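Local coordinates for peptidase, zinc-dependent (Methanocorpusculum labreanum, PDB 3LMC), which probably cleaves peptide bonds as a zinc-dependent metallopeptidase of family M54, and also holds an iron ion at a second metal site, at residues W7-P12 with D36-L41; Y51-V56 with G97-P102; V56-D61 with L110-L115; K90-T95 with A118-H123. All blocks are in the same frame, centred on the assembly; numbering follows the deposited sequence.

Contact 1: W7-P12 with D36-L41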
loop_
_atom_site.group_PDB
_atom_site.type_symbol
_atom_site.label_atom_id
_atom_site.label_comp_id
_atom_site.label_asym_id
_atom_site.label_seq_id
_atom_site.Cartn_x
_atom_site.Cartn_y
_atom_site.Cartn_z
ATOM N N TRP A 7 7.755 -1.172 4.640
ATOM C CA TRP A 7 7.474 -0.065 5.556
ATOM C C TRP A 7 8.673 0.904 5.637
ATOM O O TRP A 7 9.683 0.592 6.270
ATOM C CB TRP A 7 7.144 -0.634 6.945
ATOM C CG TRP A 7 6.729 0.407 7.965
ATOM C CD1 TRP A 7 7.550 1.195 8.724
ATOM C CD2 TRP A 7 5.389 0.756 8.323
ATOM N NE1 TRP A 7 6.794 2.016 9.535
ATOM C CE2 TRP A 7 5.461 1.759 9.303
ATOM C CE3 TRP A 7 4.129 0.317 7.900
ATOM C CZ2 TRP A 7 4.322 2.335 9.874
ATOM C CZ3 TRP A 7 2.991 0.896 8.471
ATOM C CH2 TRP A 7 3.101 1.890 9.443
ATOM N N ASP A 8 8.564 2.060 4.982
ATOM C CA ASP A 8 9.619 3.075 5.025
ATOM C C ASP A 8 9.815 3.518 6.474
ATOM O O ASP A 8 8.891 4.036 7.100
ATOM C CB ASP A 8 9.239 4.270 4.140
ATOM C CG ASP A 8 10.364 5.276 3.986
ATOM O OD1 ASP A 8 10.822 5.831 5.009
ATOM O OD2 ASP A 8 10.779 5.545 2.832
ATOM N N SER A 9 11.014 3.317 7.010
ATOM C CA SER A 9 11.228 3.469 8.446
ATOM C C SER A 9 11.084 4.913 8.932
ATOM O O SER A 9 11.113 5.162 10.132
ATOM C CB SER A 9 12.585 2.886 8.856
ATOM O OG SER A 9 13.610 3.450 8.069
ATOM N N ARG A 10 10.919 5.864 8.015
ATOM C CA ARG A 10 10.620 7.232 8.444
ATOM C C ARG A 10 9.188 7.331 8.961
ATOM O O ARG A 10 8.835 8.295 9.615
ATOM C CB ARG A 10 10.874 8.255 7.330
ATOM C CG ARG A 10 12.362 8.408 6.930
ATOM C CD ARG A 10 12.546 9.183 5.610
ATOM N NE ARG A 10 12.070 8.449 4.427
ATOM C CZ ARG A 10 12.077 8.951 3.192
ATOM N NH1 ARG A 10 12.521 10.179 2.979
ATOM N NH2 ARG A 10 11.629 8.241 2.171
ATOM N N VAL A 11 8.359 6.336 8.656
ATOM C CA VAL A 11 7.022 6.266 9.237
ATOM C C VAL A 11 7.191 5.492 10.541
ATOM O O VAL A 11 7.815 4.438 10.531
ATOM C CB VAL A 11 6.046 5.516 8.296
ATOM C CG1 VAL A 11 4.666 5.473 8.884
ATOM C CG2 VAL A 11 6.026 6.180 6.913
ATOM N N PRO A 12 6.684 6.026 11.670
ATOM C CA PRO A 12 6.944 5.412 12.987
ATOM C C PRO A 12 6.923 3.893 12.957
ATOM O O PRO A 12 5.861 3.314 12.723
ATOM C CB PRO A 12 5.811 5.967 13.851
ATOM C CG PRO A 12 5.699 7.418 13.338
ATOM C CD PRO A 12 5.927 7.291 11.802
ATOM N N ASP A 36 13.088 -1.934 7.989
ATOM C CA ASP A 36 14.423 -1.494 8.370
ATOM C C ASP A 36 15.117 -0.812 7.203
ATOM O O ASP A 36 16.195 -1.232 6.796
ATOM C CB ASP A 36 15.271 -2.669 8.879
ATOM C CG ASP A 36 15.492 -3.748 7.822
ATOM O OD1 ASP A 36 14.703 -3.818 6.855
ATOM O OD2 ASP A 36 16.460 -4.530 7.967
ATOM N N GLY A 37 14.501 0.230 6.655
ATOM C CA GLY A 37 15.103 0.939 5.533
ATOM C C GLY A 37 14.168 1.972 4.962
ATOM O O GLY A 37 12.967 1.892 5.182
ATOM N N ILE A 38 14.708 2.954 4.248
ATOM C CA ILE A 38 13.859 3.914 3.552
ATOM C C ILE A 38 13.769 3.577 2.062
ATOM O O ILE A 38 14.633 2.883 1.521
ATOM C CB ILE A 38 14.365 5.364 3.716
ATOM C CG1 ILE A 38 15.722 5.540 3.032
ATOM C CG2 ILE A 38 14.403 5.757 5.196
ATOM C CD1 ILE A 38 15.928 6.927 2.442
ATOM N N PHE A 39 12.712 4.046 1.401
ATOM C CA PHE A 39 12.635 3.928 -0.052
ATOM C C PHE A 39 12.632 5.327 -0.658
ATOM O O PHE A 39 11.586 5.963 -0.754
ATOM C CB PHE A 39 11.387 3.145 -0.489
ATOM C CG PHE A 39 11.411 2.715 -1.943
ATOM C CD1 PHE A 39 10.793 3.475 -2.922
ATOM C CD2 PHE A 39 12.060 1.560 -2.323
ATOM C CE1 PHE A 39 10.824 3.074 -4.265
ATOM C CE2 PHE A 39 12.102 1.163 -3.647
ATOM C CZ PHE A 39 11.485 1.922 -4.617
ATOM N N PRO A 40 13.814 5.820 -1.054
ATOM C CA PRO A 40 13.848 7.201 -1.536
ATOM C C PRO A 40 12.921 7.327 -2.727
ATOM O O PRO A 40 12.960 6.493 -3.631
ATOM C CB PRO A 40 15.314 7.396 -1.938
ATOM C CG PRO A 40 16.064 6.385 -1.096
ATOM C CD PRO A 40 15.149 5.197 -1.061
ATOM N N LEU A 41 12.068 8.342 -2.705
ATOM C CA LEU A 41 11.042 8.499 -3.713
ATOM C C LEU A 41 11.583 9.104 -5.020
ATOM O O LEU A 41 12.703 9.594 -5.082
ATOM C CB LEU A 41 9.887 9.325 -3.122
ATOM C CG LEU A 41 9.202 8.617 -1.937
ATOM C CD1 LEU A 41 8.126 9.484 -1.275
ATOM C CD2 LEU A 41 8.613 7.288 -2.415
HETATM O O HOH W 1 9.132 5.799 0.590
#

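Contact 2: Y51-V56 with G97-P102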
loop_
_atom_site.group_PDB
_atom_site.type_symbol
_atom_site.label_atom_id
_atom_site.label_comp_id
_atom_site.label_asym_id
_atom_site.label_seq_id
_atom_site.Cartn_x
_atom_site.Cartn_y
_atom_site.Cartn_z
ATOM N N TYR A 51 4.937 13.940 -4.702
ATOM C CA TYR A 51 5.614 12.948 -5.541
ATOM C C TYR A 51 4.670 12.193 -6.480
ATOM O O TYR A 51 3.595 11.761 -6.070
ATOM C CB TYR A 51 6.386 11.955 -4.676
ATOM C CG TYR A 51 7.441 12.586 -3.797
ATOM C CD1 TYR A 51 7.094 13.188 -2.596
ATOM C CD2 TYR A 51 8.785 12.581 -4.165
ATOM C CE1 TYR A 51 8.046 13.752 -1.783
ATOM C CE2 TYR A 51 9.758 13.142 -3.343
ATOM C CZ TYR A 51 9.378 13.726 -2.161
ATOM O OH TYR A 51 10.318 14.300 -1.328
ATOM N N ASP A 52 5.091 12.039 -7.738
ATOM C CA ASP A 52 4.358 11.273 -8.751
ATOM C C ASP A 52 4.356 9.790 -8.396
ATOM O O ASP A 52 5.365 9.111 -8.563
ATOM C CB ASP A 52 5.046 11.466 -10.110
ATOM C CG ASP A 52 4.250 10.871 -11.284
ATOM O OD1 ASP A 52 3.274 10.105 -11.075
ATOM O OD2 ASP A 52 4.616 11.188 -12.438
ATOM N N ALA A 53 3.235 9.271 -7.923
ATOM C CA ALA A 53 3.216 7.890 -7.437
ATOM C C ALA A 53 3.420 6.865 -8.548
ATOM O O ALA A 53 3.855 5.732 -8.292
ATOM C CB ALA A 53 1.941 7.608 -6.679
ATOM N N VAL A 54 3.105 7.243 -9.784
ATOM C CA VAL A 54 3.302 6.321 -10.905
ATOM C C VAL A 54 4.787 6.016 -11.061
ATOM O O VAL A 54 5.174 4.865 -11.197
ATOM C CB VAL A 54 2.736 6.870 -12.230
ATOM C CG1 VAL A 54 3.045 5.907 -13.366
ATOM C CG2 VAL A 54 1.221 7.102 -12.118
ATOM N N LYS A 55 5.621 7.050 -10.994
ATOM C CA LYS A 55 7.070 6.866 -11.047
ATOM C C LYS A 55 7.616 6.046 -9.894
ATOM O O LYS A 55 8.497 5.203 -10.091
ATOM C CB LYS A 55 7.784 8.210 -11.123
ATOM C CG LYS A 55 7.750 8.799 -12.519
ATOM C CD LYS A 55 8.530 10.086 -12.609
ATOM C CE LYS A 55 8.446 10.643 -14.020
ATOM N NZ LYS A 55 9.194 11.910 -14.129
ATOM N N VAL A 56 7.097 6.283 -8.692
ATOM C CA VAL A 56 7.544 5.511 -7.534
ATOM C C VAL A 56 7.196 4.031 -7.743
ATOM O O VAL A 56 7.991 3.152 -7.435
ATOM C CB VAL A 56 6.931 6.032 -6.209
ATOM C CG1 VAL A 56 7.434 5.209 -5.022
ATOM C CG2 VAL A 56 7.258 7.541 -5.998
ATOM N N GLY A 97 5.961 10.250 1.929
ATOM C CA GLY A 97 5.813 11.329 0.960
ATOM C C GLY A 97 4.361 11.599 0.602
ATOM O O GLY A 97 3.560 10.675 0.574
ATOM N N ASP A 98 4.013 12.861 0.354
ATOM C CA ASP A 98 2.677 13.193 -0.149
ATOM C C ASP A 98 2.590 12.810 -1.638
ATOM O O ASP A 98 3.475 13.151 -2.434
ATOM C CB ASP A 98 2.369 14.682 0.024
ATOM C CG ASP A 98 0.906 15.021 -0.266
ATOM O OD1 ASP A 98 0.005 14.227 0.111
ATOM O OD2 ASP A 98 0.660 16.090 -0.866
ATOM N N LEU A 99 1.524 12.105 -2.009
ATOM C CA LEU A 99 1.436 11.507 -3.345
ATOM C C LEU A 99 0.389 12.179 -4.211
ATOM O O LEU A 99 -0.685 12.562 -3.725
ATOM C CB LEU A 99 1.085 10.026 -3.240
ATOM C CG LEU A 99 2.069 9.161 -2.466
ATOM C CD1 LEU A 99 1.577 7.726 -2.455
ATOM C CD2 LEU A 99 3.447 9.262 -3.109
ATOM N N TYR A 100 0.701 12.305 -5.496
ATOM C CA TYR A 100 -0.321 12.633 -6.485
ATOM C C TYR A 100 -0.264 11.700 -7.711
ATOM O O TYR A 100 0.668 10.915 -7.871
ATOM C CB TYR A 100 -0.198 14.098 -6.906
ATOM C CG TYR A 100 0.889 14.367 -7.918
ATOM C CD1 TYR A 100 2.226 14.421 -7.540
ATOM C CD2 TYR A 100 0.576 14.594 -9.254
ATOM C CE1 TYR A 100 3.224 14.682 -8.470
ATOM C CE2 TYR A 100 1.567 14.860 -10.190
ATOM C CZ TYR A 100 2.886 14.901 -9.791
ATOM O OH TYR A 100 3.871 15.159 -10.721
ATOM N N GLU A 101 -1.293 11.755 -8.547
ATOM C CA GLU A 101 -1.200 11.203 -9.898
ATOM C C GLU A 101 -1.748 12.249 -10.861
ATOM O O GLU A 101 -2.471 13.157 -10.445
ATOM C CB GLU A 101 -1.927 9.864 -10.029
ATOM C CG GLU A 101 -3.364 9.859 -9.531
ATOM C CD GLU A 101 -4.382 10.053 -10.634
ATOM O OE1 GLU A 101 -5.580 9.800 -10.380
ATOM O OE2 GLU A 101 -3.989 10.454 -11.756
ATOM N N PRO A 102 -1.375 12.157 -12.141
ATOM C CA PRO A 102 -1.727 13.240 -13.073
ATOM C C PRO A 102 -3.169 13.765 -12.941
ATOM O O PRO A 102 -3.362 14.982 -12.940
ATOM C CB PRO A 102 -1.475 12.606 -14.436
ATOM C CG PRO A 102 -0.299 11.680 -14.172
ATOM C CD PRO A 102 -0.518 11.135 -12.771
#

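Contact 3: V56-D61 with L110-L115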
loop_
_atom_site.group_PDB
_atom_site.type_symbol
_atom_site.label_atom_id
_atom_site.label_comp_id
_atom_site.label_asym_id
_atom_site.label_seq_id
_atom_site.Cartn_x
_atom_site.Cartn_y
_atom_site.Cartn_z
ATOM N N VAL A 56 7.097 6.283 -8.692
ATOM C CA VAL A 56 7.544 5.511 -7.534
ATOM C C VAL A 56 7.196 4.031 -7.743
ATOM O O VAL A 56 7.991 3.152 -7.435
ATOM C CB VAL A 56 6.931 6.032 -6.209
ATOM C CG1 VAL A 56 7.434 5.209 -5.022
ATOM C CG2 VAL A 56 7.258 7.541 -5.998
ATOM N N LEU A 57 6.021 3.751 -8.298
ATOM C CA LEU A 57 5.602 2.367 -8.463
ATOM C C LEU A 57 6.496 1.618 -9.469
ATOM O O LEU A 57 6.851 0.453 -9.254
ATOM C CB LEU A 57 4.120 2.294 -8.841
ATOM C CG LEU A 57 3.122 2.724 -7.759
ATOM C CD1 LEU A 57 1.711 2.769 -8.318
ATOM C CD2 LEU A 57 3.170 1.784 -6.550
ATOM N N LEU A 58 6.875 2.298 -10.548
ATOM C CA LEU A 58 7.785 1.726 -11.546
ATOM C C LEU A 58 9.151 1.454 -10.912
ATOM O O LEU A 58 9.769 0.409 -11.141
ATOM C CB LEU A 58 7.952 2.686 -12.737
ATOM C CG LEU A 58 6.672 3.005 -13.518
ATOM C CD1 LEU A 58 6.938 3.961 -14.680
ATOM C CD2 LEU A 58 6.049 1.717 -14.032
ATOM N N LYS A 59 9.621 2.415 -10.123
ATOM C CA LYS A 59 10.864 2.262 -9.383
ATOM C C LYS A 59 10.790 1.082 -8.400
ATOM O O LYS A 59 11.787 0.383 -8.178
ATOM C CB LYS A 59 11.178 3.554 -8.627
ATOM C CG LYS A 59 12.532 3.574 -8.000
ATOM C CD LYS A 59 12.725 4.840 -7.155
ATOM C CE LYS A 59 14.154 4.940 -6.623
ATOM N NZ LYS A 59 14.368 6.224 -5.906
ATOM N N LEU A 60 9.609 0.868 -7.820
ATOM C CA LEU A 60 9.402 -0.228 -6.875
ATOM C C LEU A 60 9.505 -1.590 -7.580
ATOM O O LEU A 60 10.097 -2.538 -7.056
ATOM C CB LEU A 60 8.031 -0.103 -6.213
ATOM C CG LEU A 60 7.956 -0.346 -4.710
ATOM C CD1 LEU A 60 6.518 -0.677 -4.317
ATOM C CD2 LEU A 60 8.902 -1.460 -4.300
ATOM N N ASP A 61 8.914 -1.692 -8.763
ATOM C CA ASP A 61 9.075 -2.908 -9.551
ATOM C C ASP A 61 10.566 -3.147 -9.838
ATOM O O ASP A 61 11.085 -4.242 -9.640
ATOM C CB ASP A 61 8.288 -2.824 -10.849
ATOM C CG ASP A 61 8.673 -3.922 -11.826
ATOM O OD1 ASP A 61 8.380 -5.111 -11.562
ATOM O OD2 ASP A 61 9.289 -3.594 -12.853
ATOM N N LEU A 110 -2.062 4.240 -4.295
ATOM C CA LEU A 110 -2.221 3.929 -5.702
ATOM C C LEU A 110 -1.697 2.528 -5.957
ATOM O O LEU A 110 -0.829 2.049 -5.230
ATOM C CB LEU A 110 -1.435 4.929 -6.546
ATOM C CG LEU A 110 -1.737 4.964 -8.036
ATOM C CD1 LEU A 110 -3.171 5.417 -8.247
ATOM C CD2 LEU A 110 -0.787 5.904 -8.731
ATOM N N ALA A 111 -2.213 1.870 -6.990
ATOM C CA ALA A 111 -1.785 0.506 -7.299
ATOM C C ALA A 111 -1.461 0.403 -8.775
ATOM O O ALA A 111 -2.044 1.124 -9.584
ATOM C CB ALA A 111 -2.879 -0.484 -6.929
ATOM N N TYR A 112 -0.510 -0.472 -9.112
ATOM C CA TYR A 112 -0.161 -0.769 -10.496
ATOM C C TYR A 112 -0.338 -2.271 -10.669
ATOM O O TYR A 112 0.626 -3.033 -10.572
ATOM C CB TYR A 112 1.286 -0.382 -10.782
ATOM C CG TYR A 112 1.626 -0.218 -12.257
ATOM C CD1 TYR A 112 2.310 0.907 -12.709
ATOM C CD2 TYR A 112 1.255 -1.176 -13.193
ATOM C CE1 TYR A 112 2.628 1.073 -14.049
ATOM C CE2 TYR A 112 1.564 -1.021 -14.544
ATOM C CZ TYR A 112 2.257 0.107 -14.962
ATOM O OH TYR A 112 2.570 0.281 -16.293
ATOM N N PRO A 113 -1.580 -2.703 -10.907
ATOM C CA PRO A 113 -1.925 -4.126 -10.856
ATOM C C PRO A 113 -1.043 -4.968 -11.764
ATOM O O PRO A 113 -0.660 -6.088 -11.401
ATOM C CB PRO A 113 -3.375 -4.150 -11.351
ATOM C CG PRO A 113 -3.912 -2.796 -10.985
ATOM C CD PRO A 113 -2.742 -1.861 -11.226
ATOM N N LYS A 114 -0.712 -4.431 -12.929
ATOM C CA LYS A 114 0.064 -5.191 -13.905
ATOM C C LYS A 114 1.453 -5.575 -13.362
ATOM O O LYS A 114 1.961 -6.665 -13.667
ATOM C CB LYS A 114 0.156 -4.433 -15.232
ATOM C CG LYS A 114 0.769 -5.241 -16.366
ATOM C CD LYS A 114 0.974 -4.389 -17.623
ATOM C CE LYS A 114 1.528 -5.228 -18.769
ATOM N NZ LYS A 114 1.654 -4.449 -20.032
ATOM N N LEU A 115 2.055 -4.704 -12.547
ATOM C CA LEU A 115 3.374 -4.998 -11.976
ATOM C C LEU A 115 3.343 -5.451 -10.501
ATOM O O LEU A 115 4.392 -5.556 -9.846
ATOM C CB LEU A 115 4.310 -3.802 -12.113
ATOM C CG LEU A 115 4.590 -3.283 -13.518
ATOM C CD1 LEU A 115 5.598 -2.132 -13.447
ATOM C CD2 LEU A 115 5.087 -4.398 -14.435
#

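Contact 4: K90-T95 with A118-H123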
loop_
_atom_site.group_PDB
_atom_site.type_symbol
_atom_site.label_atom_id
_atom_site.label_comp_id
_atom_site.label_asym_id
_atom_site.label_seq_id
_atom_site.Cartn_x
_atom_site.Cartn_y
_atom_site.Cartn_z
ATOM N N LYS A 90 3.960 -9.558 -4.434
ATOM C CA LYS A 90 3.281 -8.278 -4.431
ATOM C C LYS A 90 3.916 -7.428 -3.353
ATOM O O LYS A 90 4.212 -7.926 -2.271
ATOM C CB LYS A 90 1.805 -8.472 -4.107
ATOM C CG LYS A 90 1.082 -9.468 -5.018
ATOM C CD LYS A 90 1.298 -9.168 -6.487
ATOM C CE LYS A 90 0.416 -10.105 -7.376
ATOM N NZ LYS A 90 0.654 -9.830 -8.830
ATOM N N ILE A 91 4.129 -6.150 -3.639
ATOM C CA ILE A 91 4.662 -5.239 -2.632
ATOM C C ILE A 91 3.744 -4.052 -2.381
ATOM O O ILE A 91 3.284 -3.409 -3.323
ATOM C CB ILE A 91 6.034 -4.712 -3.052
ATOM C CG1 ILE A 91 7.024 -5.879 -3.141
ATOM C CG2 ILE A 91 6.510 -3.595 -2.106
ATOM C CD1 ILE A 91 8.343 -5.519 -3.816
ATOM N N LEU A 92 3.493 -3.768 -1.106
ATOM C CA LEU A 92 2.860 -2.518 -0.693
ATOM C C LEU A 92 3.912 -1.658 0.007
ATOM O O LEU A 92 4.421 -2.024 1.073
ATOM C CB LEU A 92 1.691 -2.785 0.266
ATOM C CG LEU A 92 1.064 -1.542 0.934
ATOM C CD1 LEU A 92 0.569 -0.552 -0.110
ATOM C CD2 LEU A 92 -0.071 -1.888 1.926
ATOM N N LEU A 93 4.234 -0.514 -0.593
ATOM C CA LEU A 93 5.166 0.449 -0.004
ATOM C C LEU A 93 4.382 1.437 0.884
ATOM O O LEU A 93 3.377 2.015 0.460
ATOM C CB LEU A 93 5.886 1.215 -1.119
ATOM C CG LEU A 93 7.250 1.896 -0.939
ATOM C CD1 LEU A 93 7.288 3.252 -1.647
ATOM C CD2 LEU A 93 7.669 2.017 0.501
ATOM N N VAL A 94 4.836 1.611 2.119
ATOM C CA VAL A 94 4.258 2.614 3.025
ATOM C C VAL A 94 5.279 3.731 3.118
ATOM O O VAL A 94 6.366 3.528 3.654
ATOM C CB VAL A 94 4.008 2.027 4.416
ATOM C CG1 VAL A 94 3.553 3.113 5.389
ATOM C CG2 VAL A 94 2.973 0.917 4.332
ATOM N N THR A 95 4.946 4.897 2.568
ATOM C CA THR A 95 5.919 5.972 2.386
ATOM C C THR A 95 5.476 7.262 3.079
ATOM O O THR A 95 4.281 7.550 3.152
ATOM C CB THR A 95 6.104 6.283 0.887
ATOM O OG1 THR A 95 6.978 7.416 0.729
ATOM C CG2 THR A 95 4.759 6.621 0.261
ATOM N N ALA A 118 2.093 -1.626 -5.147
ATOM C CA ALA A 118 1.143 -0.633 -4.670
ATOM C C ALA A 118 1.817 0.263 -3.641
ATOM O O ALA A 118 2.917 -0.038 -3.160
ATOM C CB ALA A 118 -0.088 -1.309 -4.071
ATOM N N ILE A 119 1.160 1.365 -3.300
ATOM C CA ILE A 119 1.744 2.327 -2.376
ATOM C C ILE A 119 0.665 2.984 -1.528
ATOM O O ILE A 119 -0.444 3.226 -2.014
ATOM C CB ILE A 119 2.552 3.421 -3.145
ATOM C CG1 ILE A 119 3.376 4.286 -2.190
ATOM C CG2 ILE A 119 1.628 4.300 -3.969
ATOM C CD1 ILE A 119 4.429 5.185 -2.926
ATOM N N VAL A 120 0.976 3.245 -0.259
ATOM C CA VAL A 120 0.110 4.074 0.575
ATOM C C VAL A 120 0.953 5.114 1.302
ATOM O O VAL A 120 2.090 4.836 1.708
ATOM C CB VAL A 120 -0.704 3.258 1.591
ATOM C CG1 VAL A 120 0.184 2.272 2.342
ATOM C CG2 VAL A 120 -1.399 4.205 2.582
ATOM N N SER A 121 0.413 6.323 1.442
ATOM C CA SER A 121 1.133 7.377 2.133
ATOM C C SER A 121 0.364 7.809 3.371
ATOM O O SER A 121 -0.780 8.257 3.266
ATOM C CB SER A 121 1.309 8.591 1.238
ATOM O OG SER A 121 1.633 9.711 2.051
ATOM N N PRO A 122 0.979 7.663 4.548
ATOM C CA PRO A 122 0.287 8.130 5.753
ATOM C C PRO A 122 0.303 9.653 5.885
ATOM O O PRO A 122 -0.236 10.162 6.871
ATOM C CB PRO A 122 1.095 7.498 6.883
ATOM C CG PRO A 122 1.788 6.322 6.261
ATOM C CD PRO A 122 2.127 6.805 4.876
ATOM N N HIS A 123 0.877 10.372 4.915
ATOM C CA HIS A 123 1.026 11.828 5.069
ATOM C C HIS A 123 -0.288 12.535 5.373
ATOM O O HIS A 123 -0.327 13.436 6.198
ATOM C CB HIS A 123 1.676 12.469 3.848
ATOM C CG HIS A 123 2.109 13.888 4.080
ATOM N ND1 HIS A 123 1.431 14.970 3.559
ATOM C CD2 HIS A 123 3.132 14.398 4.806
ATOM C CE1 HIS A 123 2.036 16.085 3.925
ATOM N NE2 HIS A 123 3.069 15.769 4.686
#

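Contact 1: W7-P12 with D36-L41
The guanidinium of R10 has CD1 of I38 over one face, the carboxylate of D8 in plane at its edge, and the carbonyl O of F39 near its plane at the edge as well. R10 grips D8 side-on: NE donates to OD1, while NH2 makes a salt bridge of 2.9 Å with D8 OD2. A bend at chi3 (-69°) carries R10 across I38, with NE 3.6 Å from I38 CG2. The backbone N of F39 donates to D8 OD2 at 2.8 Å from the face of the carboxylate opposite to R10 NH2, and a water links the same oxygen to F39 O. D8 OD1 accepts R10 N on its anti lone pair, an Asx turn at the head of the type I turn D8-V11, by which the chain leaves strand 3-7 beside the loop following strand 31-34. With an alanine here, R10 would probably lose its charge partner and F39 N its acceptor, leaving the arginine head able to swing away from I38. Further along, S9 N donates to G37 O at 3.0 Å, and its hydroxyl adds a weak bond to that oxygen. The W7 indole points NE1 at V11 O, from above the carbonyl plane.

Contact 2: Y51-V56 with G97-P102
Three backbone bonds join Y51-A53 to D98-Y100 in parallel register, Y51 beside L99 and D52 beside Y100. Y51 N donates to D98 O (2.8 Å), Y100 N to Y51 O, and A53 N to Y100 O in an almost straight bond (179°), so the pairing runs on into the first residue of helix 53-66. L99 CA adds a C-H contact to Y51 O.

The rings contribute differently. Y100 has CG placed between its backbone N and carbonyl carbon (chi1 80°), which brings the ring back against the Y51-D52 peptide, met obliquely: CD1 comes to 3.3 Å from Y51 O, CE1 equally near D52 N, and OH lies 3.9 Å from D52 CB. With the ring cut back to an alanine, the Y51-D52 peptide and D52 CB would probably lose their packing partner, opening a gap beside the strand pair. The Y51 ring instead has D98 O in plane at its edge, with CD1 4.2 Å from the CA of G97.

Apolar contacts line the side bearing Y51 and L99, where L99 CD2 meets Y51 CB and, at 4.2 Å, A53 CB. V54 CG2 touches P102 CD more loosely.

Among the polar side chains, D98 forms a salt bridge with R124, while D52 OD1 receives V54 N from above the carboxylate plane (3.1 Å). D52 sits at the N-cap of helix 53-66, and this is its capping bond: strand 50-52, central in a small three-stranded mixed sheet with 99-101 along one flank, turns directly into a capped helix.

Contact 3: V56-D61 with L110-L115
L57, L115 and Y112 bury most of the surface here. With CG anti to the carbonyl carbon (chi1 -68°), L57 sends its CD1 methyl straight to the strand: it sits 4.0 Å from L110 CD2, equally far from Y112 CB, and just as close to the A111-Y112 peptide between them, while CD2 lies on A118 of the next strand. The residue also reaches V117 and I119 there. Helix 53-66 lies across one face of the sheet, and here meets its edge strand, the 56-61 axis passing 9.2 Å from that of strand 110-112 at 48° between their directions.

Strand 106-112 is the outermost strand on this side of the mixed five-stranded sheet and antiparallel to its neighbour 117-120, as is the edge strand that borders the substrate cleft in metzincin-like peptidases. L110 and Y112 turn to helix 53-66; A111 turns the other way, onto E150 and H153 of helix 136-154, its side chain about 6 Å from the zinc ion.

The Y112 ring is met obliquely by L58, whose CD2 comes within 3.5 Å of Y112 CE1. Over one face of the same ring, offset toward the rim, lies L115 CG, delivered there by the short 3-10 turn that follows the strand. L115 CD1 then fills the angle between two helix side chains, 3.9 Å from L58 CD2 and 3.8 Å from D61 CB, the side chains of L115 and D61 crossing at about a right angle. The D61 carboxylate itself is taken up by salt bridges to R64 and R65, and R64 also donates to L115 O.

Contact 4: K90-T95 with A118-H123
The strands that pair L93 with I119 are parallel neighbours, yet no helix lies in the chain between them: the 22 residues separating the two segments hold only strand and loop, among them the antiparallel edge strand 106-112. This order, a parallel pair followed outward by one antiparallel strand, fits the mixed sheet of zincin-type metallopeptidases.

L93 uses both its N and its O toward the one neighbour, bracketing I119: N donates to A118 O (2.9 Å) and O accepts V120 N (2.8 Å). A118 N reaches back to I91 O, and T95 N continues the pattern to V120 O beyond the end of strand 90-94. The axes of 90-94 and 118-120 run 22° apart in direction.

On the side of L93 and I119, the side chains run alongside each other and their CD1 methyls meet at 3.7 Å. T95 CG2 joins them, 3.5 Å from I119 CD1: its OG1 stands opposite the backbone N (chi1 175°) and accepts G97 N, turning the methyl onto the isoleucine. V56 of helix 53-66 also touches I119 on this side.

L92, A118, V94 and V120 share the other side; L92 meets I151 and A118 meets E150 and L154 of the zinc-binding helix 136-154. V120 CG1 is the shared neighbour, 3.8 Å from L92 CD1 and 3.7 Å from V94 CG2. V94 also turns CG1 to the P122 ring, crossing it at about a right angle. Just past the pairing, S121 OG, hydrogen-bonded to G97 O, accepts H123 N at 3.0 Å in an ST turn.

Contact 1 closes before the others open; contacts 2, 3 and 4 alternate, their first segments coming in that order along the chain and their second segments likewise. The centre of contact 4 is about 3 Å from that of the chain; the centres of contacts 1, 2 and 3 are 10 to 11 Å from the centre of contact 4. Strands 106-112 and 117-120 are sheet neighbours, tying 3 to 4 by L110 O to I119 N. F39 and L41 of contact 1 pack on V56, and D8 N probably bonds V94 O. Contacts 2 and 3, sharing V56, fix helix 53-66 at one face of the sheet, whose other face, at A118 and A111, packs on the zinc-binding helix 136-154.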